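Long-range contacts in SusD superfamily protein (Bacteroides thetaiotaomicron, PDB 3MCX), which is of unknown function but, as a SusD-family protein of the bacterial outer membrane, probably helps to bind glycans for uptake, and holds zinc ions in the crystal: residues W46-C51 against S69-Y74; D55-I60 against N290-E295; A276-A281 against G343-T348; K314-E319 against K332-K337; A326-E331 against G435-E440. All blocks are in the same frame, centred on the assembly; numbering follows the deposited sequence. Where two conformers were deposited one is given.

Interaction 1: residues W46-C51 against S69-Y74; sequences WYYGDC and SPYYEY
Tyr71 and Tyr48 form the centre of a buried helix-helix contact, a T-shaped tyrosine pair joining the end of helix 44-51 to the short helix 69-72. Their ring centroids are 5.0 Å apart and their planes stand at 83°, the Tyr48 edge pointing at the Tyr71 face. Following Tyr71 outward gives the evidence for each neighbour. Its CB meets Cys51 SG at 3.7 Å. With CG set anti to the carbonyl carbon (chi1 -67°), the ring then leaves the helix toward residues 46-51. CG and CD1 lie beneath Tyr48, Tyr71 CD1 being 3.9 Å from Tyr48 CD1, and that same Tyr48 atom stands over the ring centre, near all six carbons. Further along, Tyr71 CE2 meets Tyr47 CE1 at 4.2 Å, edge against edge, the two side chains crossing at about a right angle. At the tip, OH is hydrogen-bonded to Asn83 O and Asn44 ND2, so the ring is held at its far end as well as across its face. Cys51 makes a sulfur-aromatic contact from an oblique position, SG lying 5.4 Å from the Tyr71 ring centroid. Tyr74 ends helix 69-72 in a Schellman motif, with positive phi and its N bonded to Tyr71 O. Tyr72, whose OH reaches His438, takes the other part of Cys51: the carbonyl O lies in the plane of the Tyr72 ring at its edge, 3.5 Å from CD1, and also receives a CA-H...O contact from Tyr72 CA.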
# COMPACT_ATOMS: atom_id res chain seq x y z
N TRP A 46 4.51 0.49 3.51
CA TRP A 46 3.30 1.04 4.11
C TRP A 46 3.26 2.54 3.83
O TRP A 46 2.30 3.04 3.23
CB TRP A 46 3.28 0.70 5.60
CG TRP A 46 2.00 0.98 6.31
CD1 TRP A 46 1.01 1.83 5.94
CD2 TRP A 46 1.62 0.42 7.58
NE1 TRP A 46 -0.00 1.80 6.92
CE2 TRP A 46 0.38 0.96 7.93
CE3 TRP A 46 2.23 -0.50 8.47
CZ2 TRP A 46 -0.29 0.60 9.11
CZ3 TRP A 46 1.57 -0.85 9.64
CH2 TRP A 46 0.33 -0.30 9.96
N TYR A 47 4.29 3.26 4.22
CA TYR A 47 4.23 4.72 4.13
C TYR A 47 4.78 5.34 2.86
O TYR A 47 4.56 6.53 2.60
CB TYR A 47 4.79 5.39 5.39
CG TYR A 47 6.22 5.05 5.75
CD1 TYR A 47 7.28 5.33 4.89
CD2 TYR A 47 6.54 4.56 7.00
CE1 TYR A 47 8.62 5.03 5.25
CE2 TYR A 47 7.83 4.28 7.38
CZ TYR A 47 8.87 4.51 6.50
OH TYR A 47 10.18 4.22 6.88
N TYR A 48 5.47 4.55 2.00
CA TYR A 48 5.97 5.10 0.73
C TYR A 48 4.90 5.79 -0.09
O TYR A 48 5.09 6.95 -0.49
CB TYR A 48 6.65 3.99 -0.09
CG TYR A 48 7.18 4.43 -1.44
CD1 TYR A 48 8.37 5.11 -1.56
CD2 TYR A 48 6.47 4.18 -2.62
CE1 TYR A 48 8.87 5.49 -2.80
CE2 TYR A 48 6.95 4.57 -3.86
CZ TYR A 48 8.15 5.23 -3.93
OH TYR A 48 8.65 5.62 -5.14
N GLY A 49 3.76 5.15 -0.24
CA GLY A 49 2.69 5.67 -1.09
C GLY A 49 1.94 6.84 -0.49
O GLY A 49 1.08 7.42 -1.15
N ASP A 50 2.25 7.21 0.75
CA ASP A 50 1.74 8.43 1.35
C ASP A 50 2.77 9.57 1.30
O ASP A 50 2.48 10.63 0.78
CB ASP A 50 1.28 8.13 2.75
CG ASP A 50 0.07 7.24 2.76
OD1 ASP A 50 -1.02 7.73 2.35
OD2 ASP A 50 0.22 6.07 3.15
N CYS A 51 3.98 9.34 1.77
CA CYS A 51 4.95 10.43 1.83
C CYS A 51 5.46 10.91 0.48
O CYS A 51 6.05 12.00 0.37
CB CYS A 51 6.13 10.14 2.78
SG CYS A 51 7.25 8.85 2.20
N SER A 69 12.32 10.96 5.02
CA SER A 69 12.70 12.15 4.29
C SER A 69 13.33 11.90 2.91
O SER A 69 13.07 12.68 2.00
CB SER A 69 13.49 13.16 5.14
OG SER A 69 14.75 12.68 5.57
N PRO A 70 14.18 10.87 2.73
CA PRO A 70 14.72 10.70 1.38
C PRO A 70 13.67 10.36 0.33
O PRO A 70 13.86 10.70 -0.84
CB PRO A 70 15.71 9.54 1.57
CG PRO A 70 16.12 9.63 3.05
CD PRO A 70 14.83 9.97 3.70
N TYR A 71 12.60 9.65 0.72
CA TYR A 71 11.46 9.44 -0.17
C TYR A 71 10.70 10.75 -0.42
O TYR A 71 10.44 11.16 -1.56
CB TYR A 71 10.51 8.44 0.43
CG TYR A 71 10.99 7.02 0.55
CD1 TYR A 71 11.80 6.41 -0.38
CD2 TYR A 71 10.52 6.23 1.58
CE1 TYR A 71 12.15 5.05 -0.26
CE2 TYR A 71 10.87 4.87 1.71
CZ TYR A 71 11.66 4.29 0.79
OH TYR A 71 12.00 2.98 0.95
N TYR A 72 10.31 11.39 0.67
CA TYR A 72 9.53 12.63 0.62
C TYR A 72 10.20 13.71 -0.21
O TYR A 72 9.52 14.45 -0.93
CB TYR A 72 9.33 13.09 2.06
CG TYR A 72 8.76 14.47 2.27
CD1 TYR A 72 7.44 14.78 1.93
CD2 TYR A 72 9.52 15.46 2.84
CE1 TYR A 72 6.94 16.05 2.16
CE2 TYR A 72 9.02 16.72 3.10
CZ TYR A 72 7.74 17.01 2.76
OH TYR A 72 7.24 18.27 3.03
N GLU A 73 11.52 13.84 -0.09
CA GLU A 73 12.32 14.84 -0.79
C GLU A 73 12.76 14.41 -2.20
O GLU A 73 13.42 15.18 -2.89
CB GLU A 73 13.57 15.16 0.04
CG GLU A 73 13.21 15.80 1.38
CD GLU A 73 14.35 15.84 2.38
OE1 GLU A 73 15.48 15.42 2.08
OE2 GLU A 73 14.08 16.32 3.52
N TYR A 74 12.43 13.18 -2.60
CA TYR A 74 12.81 12.69 -3.95
C TYR A 74 14.30 12.81 -4.20
O TYR A 74 14.76 13.12 -5.29
CB TYR A 74 11.97 13.40 -5.03
CG TYR A 74 10.55 12.88 -5.13
CD1 TYR A 74 9.57 13.25 -4.22
CD2 TYR A 74 10.18 12.07 -6.18
CE1 TYR A 74 8.28 12.77 -4.32
CE2 TYR A 74 8.91 11.61 -6.30
CZ TYR A 74 7.94 11.96 -5.37
OH TYR A 74 6.65 11.47 -5.49

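Interaction 2: residues D55-I60 against N290-E295; sequences DVQARI and NLILSE
Asn290 faces the backbone of Arg59 and Ile60 with both ends of its amide. OD1 accepts from Ile60 N at 2.9 Å, in the carbonyl plane and on a lone pair, and more weakly from Arg59 N, whose approach is strongly bent. ND2 donates a hydrogen bond to Ile60 O at 3.0 Å, that oxygen lying close to the amide plane, and a further bond to Arg67 O. The amide thus adds a side-chain pair of bonds to the backbone beside the strands. Inward from there, Gln57 and Ile292 are the hydrogen-bonded pair of a two-stranded antiparallel sheet: Gln57 N to Ile292 O is 2.8 Å with 172° at the hydrogen, and Ile292 N to Gln57 O is 3.0 Å. Val56 opposite Leu293 is the non-hydrogen-bonded pair, and on its face of the sheet Val56 CG1 touches Leu291 CD2 at 3.6 Å. Beyond it, Ser294 N reaches Asp55 O at 2.9 Å. Ser294 is the N-cap of helix 295-301; its OG caps Phe297 N and is also bonded to Ala54 O, while Asp55 OD2 forms a salt bridge with Arg411. The Gln57 amide is satisfied at both ends. NE2 donates to Ala58 O at 3.0 Å and to Trp437 O; OE1 accepts from a water, 2.8 Å away, that in turn accepts from Glu295 N.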
# COMPACT_ATOMS: atom_id res chain seq x y z
N ASP A 55 -0.20 14.75 0.96
CA ASP A 55 -1.03 14.77 2.16
C ASP A 55 -0.31 14.37 3.43
O ASP A 55 -0.73 14.78 4.53
CB ASP A 55 -2.26 13.88 1.96
CG ASP A 55 -3.21 14.45 0.93
OD1 ASP A 55 -3.41 15.69 0.93
OD2 ASP A 55 -3.76 13.65 0.14
N VAL A 56 0.71 13.52 3.31
CA VAL A 56 1.50 13.04 4.44
C VAL A 56 2.93 13.45 4.13
O VAL A 56 3.46 13.15 3.05
CB VAL A 56 1.39 11.53 4.65
CG1 VAL A 56 2.33 11.11 5.77
CG2 VAL A 56 -0.05 11.09 4.95
N GLN A 57 3.55 14.17 5.05
CA GLN A 57 4.90 14.70 4.85
C GLN A 57 5.83 14.23 5.96
O GLN A 57 5.39 13.82 7.03
CB GLN A 57 4.89 16.23 4.81
CG GLN A 57 4.29 16.88 6.04
CD GLN A 57 4.51 18.36 6.07
OE1 GLN A 57 3.72 19.17 5.57
NE2 GLN A 57 5.64 18.74 6.65
N ALA A 58 7.14 14.32 5.73
CA ALA A 58 8.07 14.23 6.86
C ALA A 58 7.82 15.37 7.82
O ALA A 58 7.51 16.50 7.42
CB ALA A 58 9.55 14.26 6.36
N ARG A 59 8.05 15.08 9.10
CA ARG A 59 8.08 16.12 10.11
C ARG A 59 9.39 16.93 10.11
O ARG A 59 9.40 18.13 10.38
CB ARG A 59 7.82 15.52 11.50
CG ARG A 59 7.85 16.49 12.66
CD ARG A 59 7.61 15.85 14.04
NE ARG A 59 8.59 14.77 14.31
CZ ARG A 59 9.84 14.96 14.73
NH1 ARG A 59 10.30 16.16 15.04
NH2 ARG A 59 10.63 13.89 14.86
N ILE A 60 10.49 16.20 9.88
CA ILE A 60 11.82 16.72 9.95
C ILE A 60 12.69 16.00 8.91
O ILE A 60 12.55 14.79 8.68
CB ILE A 60 12.37 16.59 11.42
CG1 ILE A 60 13.58 17.47 11.63
CG2 ILE A 60 12.60 15.16 11.81
CD1 ILE A 60 13.95 17.62 13.13
N ASN A 290 8.15 10.46 12.27
CA ASN A 290 8.52 11.31 11.15
C ASN A 290 7.49 11.43 10.06
O ASN A 290 7.84 11.64 8.92
CB ASN A 290 9.89 10.98 10.55
CG ASN A 290 10.53 12.21 9.91
OD1 ASN A 290 10.10 13.34 10.22
ND2 ASN A 290 11.56 12.03 9.06
N LEU A 291 6.21 11.28 10.42
CA LEU A 291 5.09 11.44 9.50
C LEU A 291 4.05 12.31 10.16
O LEU A 291 3.59 12.00 11.27
CB LEU A 291 4.50 10.10 9.09
CG LEU A 291 5.42 9.21 8.25
CD1 LEU A 291 5.00 7.75 8.35
CD2 LEU A 291 5.47 9.63 6.76
N ILE A 292 3.67 13.38 9.48
CA ILE A 292 2.58 14.25 9.91
C ILE A 292 1.77 14.61 8.69
O ILE A 292 2.25 14.49 7.56
CB ILE A 292 3.05 15.50 10.65
CG1 ILE A 292 4.00 16.38 9.80
CG2 ILE A 292 3.72 15.11 12.01
CD1 ILE A 292 4.33 17.76 10.37
N LEU A 293 0.54 15.06 8.92
CA LEU A 293 -0.34 15.51 7.85
C LEU A 293 0.05 16.90 7.39
O LEU A 293 0.44 17.76 8.21
CB LEU A 293 -1.78 15.48 8.34
CG LEU A 293 -2.29 14.10 8.81
CD1 LEU A 293 -3.64 14.18 9.55
CD2 LEU A 293 -2.38 13.13 7.61
N SER A 294 -0.06 17.14 6.08
CA SER A 294 0.21 18.44 5.51
C SER A 294 -1.00 19.37 5.58
O SER A 294 -2.14 18.95 5.81
CB SER A 294 0.61 18.28 4.05
OG SER A 294 -0.53 17.88 3.31
N GLU A 295 -0.75 20.63 5.34
CA GLU A 295 -1.84 21.58 5.24
C GLU A 295 -2.70 21.29 4.00
O GLU A 295 -3.90 21.56 3.99
CB GLU A 295 -1.33 23.01 5.18
CG GLU A 295 -2.40 24.04 5.46
CD GLU A 295 -1.92 25.44 5.20
OE1 GLU A 295 -1.14 25.61 4.22
OE2 GLU A 295 -2.37 26.38 5.94
O HOH W 1 2.07 21.38 4.96

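Interaction 3: residues A276-A281 against G343-T348; sequences APMVYA and GDDPKT
Pro277 and Pro346 meet ring to ring, with 3.6 Å between Pro277 CB and Pro346 CB. Pro277 CB also comes to 3.3 Å from Pro346 O, beside the backbone. Most of the other apolar contacts belong to Met278, a selenomethionine, whose chain bends at both chi2 and chi3 and folds back over Pro346. Its SE lies 3.9 Å from Pro346 CB, and the two side chains cross at about a right angle. Met278 CG and Lys347 CG are 3.5 Å apart, tighter than a usual carbon-carbon contact. This surface contact joins helix 276-279 to the 3-10 turn 346-348, in the loop between strands 334-335 and 351-355, away from the zinc sites.

Polar bonds shape the loop without crossing to the helix. Asp345 OD1, in one of two conformers, accepts from Lys347 N at 3.0 Å, making an Asx turn, and forms a salt bridge with Lys347 NZ, the two nitrogens arriving from opposite faces of the carboxylate. Bends at chi3 and chi4 (-67° and -66°) curl the lysine back to this acid while its CG stays against Met278. Asp345 O is likewise gripped twice, by Thr348 N and Thr348 OG1, the latter at 2.8 Å in the carbonyl plane.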
# COMPACT_ATOMS: atom_id res chain seq x y z
N ALA A 276 5.48 1.81 10.66
CA ALA A 276 4.68 2.98 10.32
C ALA A 276 3.89 3.53 11.50
O ALA A 276 3.81 4.73 11.64
CB ALA A 276 3.77 2.75 9.08
N PRO A 277 3.25 2.67 12.30
CA PRO A 277 2.45 3.21 13.40
C PRO A 277 3.29 4.07 14.37
O PRO A 277 2.82 5.13 14.80
CB PRO A 277 1.85 1.96 14.04
CG PRO A 277 1.66 1.05 12.86
CD PRO A 277 2.95 1.24 12.06
N MSE A 278 4.51 3.66 14.69
CA MSE A 278 5.38 4.46 15.53
C MSE A 278 5.88 5.70 14.80
O MSE A 278 6.08 6.75 15.41
CB MSE A 278 6.54 3.63 16.09
CG MSE A 278 6.13 2.75 17.24
SE MSE A 278 5.25 3.62 18.73
CE MSE A 278 6.55 4.96 19.09
N VAL A 279 6.09 5.57 13.49
CA VAL A 279 6.56 6.73 12.73
C VAL A 279 5.45 7.79 12.57
O VAL A 279 5.76 8.97 12.44
CB VAL A 279 7.24 6.27 11.41
CG1 VAL A 279 7.78 7.48 10.57
CG2 VAL A 279 8.36 5.28 11.75
N TYR A 280 4.20 7.37 12.69
CA TYR A 280 3.07 8.32 12.77
C TYR A 280 2.76 8.77 14.20
O TYR A 280 1.90 9.62 14.40
CB TYR A 280 1.78 7.63 12.23
CG TYR A 280 1.60 7.64 10.73
CD1 TYR A 280 1.29 8.82 10.05
CD2 TYR A 280 1.70 6.46 9.98
CE1 TYR A 280 1.11 8.85 8.67
CE2 TYR A 280 1.53 6.48 8.60
CZ TYR A 280 1.25 7.67 7.96
OH TYR A 280 1.12 7.68 6.59
N ALA A 281 3.41 8.19 15.22
CA ALA A 281 2.93 8.32 16.58
C ALA A 281 3.00 9.74 17.11
O ALA A 281 3.85 10.54 16.70
CB ALA A 281 3.75 7.39 17.51
N GLY A 343 -5.17 1.12 22.06
CA GLY A 343 -5.32 2.55 21.81
C GLY A 343 -4.16 3.43 22.23
O GLY A 343 -4.20 4.65 21.99
N ASP A 344 -3.13 2.83 22.85
CA ASP A 344 -1.92 3.55 23.27
C ASP A 344 -0.58 2.83 22.99
O ASP A 344 0.44 3.20 23.56
CB ASP A 344 -2.02 3.86 24.75
CG ASP A 344 -2.02 2.61 25.61
OD1 ASP A 344 -1.97 1.47 25.05
OD2 ASP A 344 -2.09 2.75 26.86
N ASP A 345 -0.60 1.78 22.15
CA ASP A 345 0.72 1.14 21.72
C ASP A 345 0.60 0.74 20.29
O ASP A 345 0.24 -0.38 19.87
CB ASP A 345 1.42 0.02 22.54
CG ASP A 345 2.90 -0.32 22.00
OD1 ASP A 345 3.46 0.40 21.08
OD2 ASP A 345 3.51 -1.34 22.54
N PRO A 346 1.02 1.72 19.49
CA PRO A 346 0.98 1.52 18.05
C PRO A 346 1.69 0.29 17.52
O PRO A 346 1.33 -0.20 16.44
CB PRO A 346 1.61 2.81 17.51
CG PRO A 346 1.28 3.83 18.53
CD PRO A 346 1.43 3.10 19.83
N LYS A 347 2.72 -0.16 18.22
CA LYS A 347 3.49 -1.33 17.78
C LYS A 347 2.66 -2.61 17.72
O LYS A 347 3.11 -3.60 17.12
CB LYS A 347 4.71 -1.53 18.68
CG LYS A 347 5.73 -0.46 18.51
CD LYS A 347 7.01 -0.76 19.29
CE LYS A 347 6.81 -0.72 20.75
NZ LYS A 347 6.47 0.63 21.26
N THR A 348 1.51 -2.62 18.38
CA THR A 348 0.60 -3.76 18.33
C THR A 348 -0.45 -3.72 17.22
O THR A 348 -1.21 -4.68 17.09
CB THR A 348 -0.14 -3.93 19.68
OG1 THR A 348 -1.06 -2.82 19.87
CG2 THR A 348 0.85 -4.05 20.85

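Interaction 4: residues K314-E319 against K332-K337; sequences KESVIE and KVYLAK. With ZN (zinc ion), chain D.
The Tyr334 ring presents its edge to Lys314 O, which lies in the ring plane 3.4 Å from CD1. Ser316 comes obliquely to the same ring, its CA 3.4 Å from Tyr334 CE1 and its CB close by. A chi1 of -67° swings the ring to the backbone-N side, which lays it along the chain of residues 314-316. Two carboxylates are the other flat groups, and each meets the zinc ion through one oxygen: Glu315 OE2 at 2.0 Å and Glu319 OE1 at 2.0 Å, whereas Glu315 OE1 is 3.2 Å from the metal. The backbone pairing behind them is a short antiparallel bridge. Lys314 N donates to Tyr334 O and Tyr334 N to Lys314 O, both at 2.9 Å. Val333 and Tyr334 together face Lys314, the definition of a classic beta bulge. On the Tyr334 side of this small sheet, Lys314 CG packs against Ala336 CB at 3.8 Å. Glu315, next along, points away from residues 332-337, and its chain, extended beyond CG, carries the carboxylate to the metal. Beyond the bridge, Ser316 OG donates to Ile318 O at 2.8 Å, tying up the bend that leads to Glu319. His330 ND1 is the third protein ligand. Two carboxylate oxygens and an imidazole nitrogen form a ligand set well suited to zinc, and the positive ion would probably offset the repulsion between two acids brought so near each other.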
# COMPACT_ATOMS: atom_id res chain seq x y z
N LYS A 314 -5.35 14.71 14.88
CA LYS A 314 -5.12 15.06 16.27
C LYS A 314 -3.98 16.09 16.38
O LYS A 314 -2.99 15.98 15.67
CB LYS A 314 -4.71 13.79 17.02
CG LYS A 314 -5.67 12.63 16.88
CD LYS A 314 -7.03 12.99 17.46
CE LYS A 314 -8.01 11.83 17.43
NZ LYS A 314 -9.41 12.26 17.77
N GLU A 315 -4.10 17.00 17.33
CA GLU A 315 -3.04 17.91 17.64
C GLU A 315 -1.98 17.14 18.47
O GLU A 315 -2.30 16.15 19.11
CB GLU A 315 -3.65 18.99 18.50
CG GLU A 315 -2.80 20.11 18.70
CD GLU A 315 -3.25 21.16 19.72
OE1 GLU A 315 -4.45 21.30 20.21
OE2 GLU A 315 -2.29 21.91 19.99
N SER A 316 -0.75 17.61 18.45
CA SER A 316 0.31 17.08 19.32
C SER A 316 -0.11 17.01 20.78
O SER A 316 -0.61 17.96 21.36
CB SER A 316 1.54 17.99 19.24
OG SER A 316 2.56 17.60 20.14
N VAL A 317 0.14 15.85 21.39
CA VAL A 317 -0.12 15.69 22.81
C VAL A 317 0.89 16.51 23.66
O VAL A 317 0.64 16.81 24.83
CB VAL A 317 -0.14 14.20 23.29
CG1 VAL A 317 -1.24 13.40 22.58
CG2 VAL A 317 1.23 13.53 23.08
N ILE A 318 2.03 16.86 23.06
CA ILE A 318 2.93 17.84 23.67
C ILE A 318 2.46 19.26 23.28
O ILE A 318 2.56 19.65 22.11
CB ILE A 318 4.38 17.68 23.18
CG1 ILE A 318 4.90 16.26 23.48
CG2 ILE A 318 5.28 18.75 23.76
CD1 ILE A 318 6.18 15.88 22.66
N GLU A 319 1.92 20.01 24.20
CA GLU A 319 1.53 21.38 23.87
C GLU A 319 2.79 22.21 23.63
O GLU A 319 3.77 22.07 24.33
CB GLU A 319 0.60 22.03 24.91
CG GLU A 319 -0.87 21.54 24.81
CD GLU A 319 -1.61 22.01 23.56
OE1 GLU A 319 -1.19 23.02 22.94
OE2 GLU A 319 -2.58 21.30 23.20
N LYS A 332 -3.89 20.01 13.67
CA LYS A 332 -4.23 18.61 13.86
C LYS A 332 -3.50 17.72 12.85
O LYS A 332 -4.10 17.07 11.99
CB LYS A 332 -5.74 18.44 13.81
CG LYS A 332 -6.44 19.14 14.92
CD LYS A 332 -7.95 18.89 14.89
CE LYS A 332 -8.66 19.65 16.02
NZ LYS A 332 -10.08 19.14 16.11
N VAL A 333 -2.17 17.68 12.99
CA VAL A 333 -1.32 17.04 11.99
C VAL A 333 -0.92 15.61 12.32
O VAL A 333 -0.21 15.00 11.55
CB VAL A 333 -0.05 17.89 11.74
CG1 VAL A 333 -0.46 19.29 11.23
CG2 VAL A 333 0.88 17.96 13.00
N TYR A 334 -1.45 15.02 13.40
CA TYR A 334 -1.12 13.63 13.71
C TYR A 334 -2.26 12.73 13.24
O TYR A 334 -3.43 13.01 13.55
CB TYR A 334 -0.86 13.45 15.22
CG TYR A 334 0.40 14.17 15.65
CD1 TYR A 334 0.39 15.49 15.89
CD2 TYR A 334 1.63 13.50 15.77
CE1 TYR A 334 1.52 16.19 16.23
CE2 TYR A 334 2.79 14.20 16.12
CZ TYR A 334 2.72 15.52 16.39
OH TYR A 334 3.84 16.25 16.77
N LEU A 335 -1.94 11.72 12.44
CA LEU A 335 -2.92 10.78 11.93
C LEU A 335 -3.11 9.67 12.95
O LEU A 335 -2.11 9.05 13.34
CB LEU A 335 -2.41 10.20 10.60
CG LEU A 335 -3.36 9.22 9.91
CD1 LEU A 335 -4.65 9.91 9.54
CD2 LEU A 335 -2.69 8.52 8.71
N ALA A 336 -4.34 9.39 13.35
CA ALA A 336 -4.63 8.44 14.45
C ALA A 336 -5.21 7.10 13.95
O ALA A 336 -5.92 6.43 14.68
CB ALA A 336 -5.56 9.09 15.48
N LYS A 337 -4.93 6.72 12.71
CA LYS A 337 -5.44 5.47 12.16
C LYS A 337 -4.85 4.20 12.80
O LYS A 337 -5.48 3.17 12.74
CB LYS A 337 -5.23 5.37 10.65
CG LYS A 337 -6.27 6.07 9.87
CD LYS A 337 -6.16 5.73 8.39
CE LYS A 337 -7.32 6.38 7.69
NZ LYS A 337 -7.26 6.29 6.23
ZN ZN D . -2.22 23.42 21.23

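Interaction 5: residues A326-E331 against G435-E440; sequences AAAMHE and GSWHLE. With ZN (zinc ion), chain D.
Ala328 and Glu331, which both lie against the Trp437 indole, are tied to one another by a bond of 2.9 Å from Glu331 N to Ala328 O, closing a type I beta turn. The turn brings their side chains to different parts of the indole. Ala328 CB stands above the five-membered ring, 3.7 Å from its centroid and only 10° off the normal, a clear CH-pi contact. Glu331 CG approaches the six-membered ring obliquely, 3.7 Å from Trp437 CH2, and its side chain crosses the indole at about a right angle. A bend at chi2 (-62°) turns the carboxylate onward, where OE2 is hydrogen-bonded to a glycerol, probably from the crystallisation liquor. Ala327 adds its backbone: Ala327 O is 3.7 Å from Trp437 CE3, and its methyl reaches toward Ser436 OG. The indole extends from a second type I turn, Gly435 to His438, so a 3-10 segment running into one turn meets another turn, without hydrogen bonds between the two. The first turn also carries His330, whose ND1 binds the zinc ion at 2.0 Å, alongside Glu315 and Glu319. Trp437 thus packs against the loop that supplies one metal ligand. Its NE1 donates to Leu293 O on strand 292-293, its ring touches Val333 just before strand 334-335, and it also rests on Glu295 and Leu298 of helix 295-301.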
# COMPACT_ATOMS: atom_id res chain seq x y z
N ALA A 326 6.95 25.42 12.85
CA ALA A 326 6.23 26.45 13.62
C ALA A 326 4.77 26.60 13.16
O ALA A 326 3.87 26.66 13.97
CB ALA A 326 6.95 27.82 13.54
N ALA A 327 4.53 26.60 11.85
CA ALA A 327 3.16 26.78 11.35
C ALA A 327 2.21 25.62 11.68
O ALA A 327 0.98 25.78 11.69
CB ALA A 327 3.16 27.04 9.81
N ALA A 328 2.77 24.45 12.03
CA ALA A 328 1.98 23.27 12.38
C ALA A 328 1.78 23.10 13.89
O ALA A 328 1.07 22.17 14.27
CB ALA A 328 2.65 22.00 11.84
N MSE A 329 2.40 23.95 14.70
CA MSE A 329 2.51 23.73 16.17
C MSE A 329 1.22 23.23 16.81
O MSE A 329 1.24 22.18 17.57
CB MSE A 329 2.99 24.99 16.86
CG MSE A 329 3.17 24.82 18.38
SE MSE A 329 3.89 26.33 19.28
CE MSE A 329 5.73 25.93 19.04
N HIS A 330 0.11 23.93 16.55
CA HIS A 330 -1.20 23.60 17.17
C HIS A 330 -2.20 23.01 16.12
O HIS A 330 -3.41 22.89 16.42
CB HIS A 330 -1.76 24.76 17.99
CG HIS A 330 -0.86 25.17 19.11
ND1 HIS A 330 -0.87 24.55 20.36
CD2 HIS A 330 0.09 26.13 19.16
CE1 HIS A 330 0.07 25.12 21.10
NE2 HIS A 330 0.64 26.09 20.41
N GLU A 331 -1.71 22.62 14.96
CA GLU A 331 -2.59 22.04 13.98
C GLU A 331 -2.80 20.54 14.19
O GLU A 331 -1.99 19.87 14.82
CB GLU A 331 -2.03 22.34 12.58
CG GLU A 331 -1.90 23.82 12.27
CD GLU A 331 -3.23 24.50 12.28
OE1 GLU A 331 -4.17 23.96 11.65
OE2 GLU A 331 -3.29 25.52 12.99
N GLY A 435 1.17 23.11 0.88
CA GLY A 435 0.91 23.45 2.26
C GLY A 435 2.05 24.17 2.94
O GLY A 435 3.22 23.91 2.67
N SER A 436 1.71 25.07 3.86
CA SER A 436 2.68 26.00 4.43
C SER A 436 3.72 25.39 5.37
O SER A 436 4.71 26.08 5.68
CB SER A 436 1.98 27.17 5.14
OG SER A 436 1.33 26.73 6.30
N TRP A 437 3.50 24.16 5.85
CA TRP A 437 4.52 23.51 6.66
C TRP A 437 5.26 22.38 6.00
O TRP A 437 6.00 21.66 6.66
CB TRP A 437 4.01 23.13 8.05
CG TRP A 437 2.77 22.24 8.14
CD1 TRP A 437 2.72 20.90 8.14
CD2 TRP A 437 1.41 22.69 8.32
NE1 TRP A 437 1.44 20.45 8.28
CE2 TRP A 437 0.61 21.53 8.38
CE3 TRP A 437 0.80 23.95 8.45
CZ2 TRP A 437 -0.77 21.60 8.58
CZ3 TRP A 437 -0.57 24.01 8.64
CH2 TRP A 437 -1.34 22.84 8.70
N HIS A 438 5.14 22.23 4.68
CA HIS A 438 6.07 21.37 4.00
C HIS A 438 7.48 21.83 4.29
O HIS A 438 7.78 23.03 4.49
CB HIS A 438 5.78 21.35 2.51
CG HIS A 438 4.66 20.42 2.14
ND1 HIS A 438 4.80 19.04 2.15
CD2 HIS A 438 3.38 20.68 1.77
CE1 HIS A 438 3.64 18.49 1.81
NE2 HIS A 438 2.77 19.47 1.55
N LEU A 439 8.39 20.85 4.27
CA LEU A 439 9.75 21.16 4.67
C LEU A 439 10.47 22.00 3.64
O LEU A 439 10.26 21.84 2.44
CB LEU A 439 10.55 19.90 4.93
CG LEU A 439 9.96 19.00 5.98
CD1 LEU A 439 10.96 17.83 6.33
CD2 LEU A 439 9.51 19.75 7.23
N GLU A 440 11.40 22.84 4.10
CA GLU A 440 12.18 23.67 3.20
C GLU A 440 13.09 22.85 2.30
O GLU A 440 13.52 23.30 1.25
CB GLU A 440 12.99 24.72 3.97
CG GLU A 440 12.13 25.80 4.66
CD GLU A 440 11.20 26.54 3.71
OE1 GLU A 440 11.68 26.95 2.64
OE2 GLU A 440 10.00 26.71 4.07
ZN ZN D . -2.22 23.42 21.23

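In the fold
From the N terminus, interaction 1 closes a short loop that joins helices 44-51 and 69-72. Strand 56-57 lies within that loop and pairs far ahead with 292-293, so interaction 2 crosses interaction 1 and brings this early region to the later half of the chain. Interaction 3 opens at helix 276-279, before interaction 2 has closed, and crosses it in turn. Interaction 4 is nested inside the loop of interaction 3. Interaction 5 starts between the segments of interaction 4 and ends at 435-440, crossing both 3 and 4. Interactions 4 and 5 share one zinc ion, while interactions 1 and 2 both reach the 435-440 loop of interaction 5.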